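Local coordinates for putative trimethylamine methyltransferase (Rhizobium meliloti, PDB 4YYC), which belongs to the trimethylamine methyltransferase family and probably transfers methyl groups, at residues Ala311-Gly316 with Leu350-Arg355. Residues are numbered along the deposited sequence; the frame is centred on the assembly and turned at random.
Sequences APVLFG and LGLPFR
Phe315 meets Phe354 across two neighbouring parallel strands joined by a right-handed beta-alpha-beta crossover, the repeating element of the TIM barrel fold that MttB-type methyltransferases share. The Phe315 backbone grips the second strand on both sides of Phe354: its N donates to Pro353 O at 2.8 Å, almost in line with the carbonyl bond, and its O accepts from Arg355 N at 2.9 Å. Phe354 CA lies 3.2 Å from that same Phe315 O in a CA-H...O contact.

Paired in register, Phe315 and Phe354 send their CB atoms to the same face of the sheet; with CG anti to the backbone N in both (chi1 -175° and 179°), the rings come to lie against each other. There Phe354 turns an edge toward the face of Phe315 in an offset edge-to-face pair, planes at 66°, with the two CD1 atoms 3.8 Å apart. Leu350 CD2 abuts the rim of the Phe315 ring at CD2, near the ring plane. With Phe354 cut back to an alanine, the CD1 edge of Phe315 is likely to lose its neighbour, leaving a gap there and that ring freer to turn.

Helix 334-350 covers this aromatic pair through Ala347, which touches both phenylalanine side chains, and ends in a Schellman motif with Gly351, at positive phi, as C-prime residue. From that turn Leu352 packs CB against Phe315 CB and CD2 against Val313 CG1. Leu314 crosses Pro353 at about a right angle, CG to CB. On the face opposite the two rings Arg355 runs past Gly316, its CD 4.0 Å from Gly316 CA, and its NH2 hydrogen-bonds OE1 of an unidentified bound ligand.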
loop_
_atom_site.group_PDB
_atom_site.type_symbol
_atom_site.label_atom_id
_atom_site.label_comp_id
_atom_site.label_asym_id
_atom_site.label_seq_id
_atom_site.Cartn_x
_atom_site.Cartn_y
_atom_site.Cartn_z
ATOM N N ALA A 311 2.111 28.787 19.979
ATOM C CA ALA A 311 0.915 27.944 19.942
ATOM C C ALA A 311 1.180 26.725 19.048
ATOM O O ALA A 311 1.753 26.891 17.982
ATOM C CB ALA A 311 -0.271 28.700 19.399
ATOM N N PRO A 312 0.764 25.524 19.493
ATOM C CA PRO A 312 1.080 24.365 18.651
ATOM C C PRO A 312 0.228 24.304 17.378
ATOM O O PRO A 312 -0.991 24.580 17.374
ATOM C CB PRO A 312 0.837 23.148 19.555
ATOM C CG PRO A 312 0.035 23.648 20.669
ATOM C CD PRO A 312 0.199 25.121 20.787
ATOM N N VAL A 313 0.878 23.993 16.254
ATOM C CA VAL A 313 0.174 24.032 14.986
ATOM C C VAL A 313 0.744 22.964 14.032
ATOM O O VAL A 313 1.957 22.764 13.965
ATOM C CB VAL A 313 0.202 25.451 14.338
ATOM C CG1 VAL A 313 1.588 25.967 14.082
ATOM C CG2 VAL A 313 -0.620 25.492 13.035
ATOM N N LEU A 314 -0.144 22.285 13.309
ATOM C CA LEU A 314 0.242 21.264 12.357
ATOM C C LEU A 314 -0.000 21.716 10.918
ATOM O O LEU A 314 -0.970 22.440 10.640
ATOM C CB LEU A 314 -0.546 19.953 12.573
ATOM C CG LEU A 314 -0.258 19.173 13.844
ATOM C CD1 LEU A 314 -0.892 19.800 15.060
ATOM C CD2 LEU A 314 -0.670 17.724 13.652
ATOM N N PHE A 315 0.854 21.237 10.011
ATOM C CA PHE A 315 0.652 21.306 8.577
ATOM C C PHE A 315 -0.260 20.119 8.222
ATOM O O PHE A 315 0.180 18.955 8.266
ATOM C CB PHE A 315 2.050 21.165 7.925
ATOM C CG PHE A 315 2.129 21.313 6.422
ATOM C CD1 PHE A 315 1.314 20.624 5.567
ATOM C CD2 PHE A 315 3.119 22.087 5.864
ATOM C CE1 PHE A 315 1.452 20.739 4.212
ATOM C CE2 PHE A 315 3.308 22.179 4.503
ATOM C CZ PHE A 315 2.457 21.518 3.668
ATOM N N GLY A 316 -1.499 20.421 7.861
ATOM C CA GLY A 316 -2.482 19.397 7.471
ATOM C C GLY A 316 -2.698 19.412 5.992
ATOM O O GLY A 316 -2.334 20.369 5.307
ATOM N N LEU A 350 9.455 22.916 6.578
ATOM C CA LEU A 350 8.834 24.036 7.276
ATOM C C LEU A 350 8.999 23.931 8.795
ATOM O O LEU A 350 9.093 24.960 9.473
ATOM C CB LEU A 350 7.377 24.179 6.861
ATOM C CG LEU A 350 6.626 25.369 7.443
ATOM C CD1 LEU A 350 7.308 26.704 7.214
ATOM C CD2 LEU A 350 5.246 25.385 6.832
ATOM N N GLY A 351 9.123 22.736 9.336
ATOM C CA GLY A 351 9.267 22.477 10.748
ATOM C C GLY A 351 7.992 22.277 11.542
ATOM O O GLY A 351 7.971 22.576 12.725
ATOM N N LEU A 352 6.915 21.845 10.882
ATOM C CA LEU A 352 5.654 21.581 11.560
ATOM C C LEU A 352 5.304 20.114 11.490
ATOM O O LEU A 352 5.515 19.461 10.450
ATOM C CB LEU A 352 4.495 22.365 10.916
ATOM C CG LEU A 352 4.657 23.894 10.875
ATOM C CD1 LEU A 352 3.442 24.516 10.209
ATOM C CD2 LEU A 352 4.927 24.461 12.237
ATOM N N PRO A 353 4.734 19.573 12.582
ATOM C CA PRO A 353 4.168 18.225 12.452
ATOM C C PRO A 353 3.108 18.144 11.343
ATOM O O PRO A 353 2.437 19.122 11.063
ATOM C CB PRO A 353 3.540 17.961 13.832
ATOM C CG PRO A 353 4.139 18.963 14.727
ATOM C CD PRO A 353 4.429 20.177 13.888
ATOM N N PHE A 354 3.005 16.980 10.709
ATOM C CA PHE A 354 2.280 16.804 9.461
ATOM C C PHE A 354 1.080 15.860 9.675
ATOM O O PHE A 354 1.202 14.822 10.318
ATOM C CB PHE A 354 3.262 16.214 8.423
ATOM C CG PHE A 354 2.649 15.962 7.106
ATOM C CD1 PHE A 354 2.095 16.983 6.380
ATOM C CD2 PHE A 354 2.639 14.684 6.590
ATOM C CE1 PHE A 354 1.505 16.742 5.142
ATOM C CE2 PHE A 354 2.056 14.422 5.371
ATOM C CZ PHE A 354 1.506 15.464 4.626
ATOM N N ARG A 355 -0.051 16.231 9.074
ATOM C CA ARG A 355 -1.267 15.421 9.044
ATOM C C ARG A 355 -1.705 15.272 7.598
ATOM O O ARG A 355 -1.729 16.225 6.838
ATOM C CB ARG A 355 -2.410 16.109 9.824
ATOM C CG ARG A 355 -3.808 15.508 9.642
ATOM C CD ARG A 355 -4.612 16.237 8.587
ATOM N NE ARG A 355 -5.695 15.438 8.053
ATOM C CZ ARG A 355 -6.844 15.919 7.594
ATOM N NH1 ARG A 355 -7.191 17.192 7.717
ATOM N NH2 ARG A 355 -7.700 15.082 7.036
#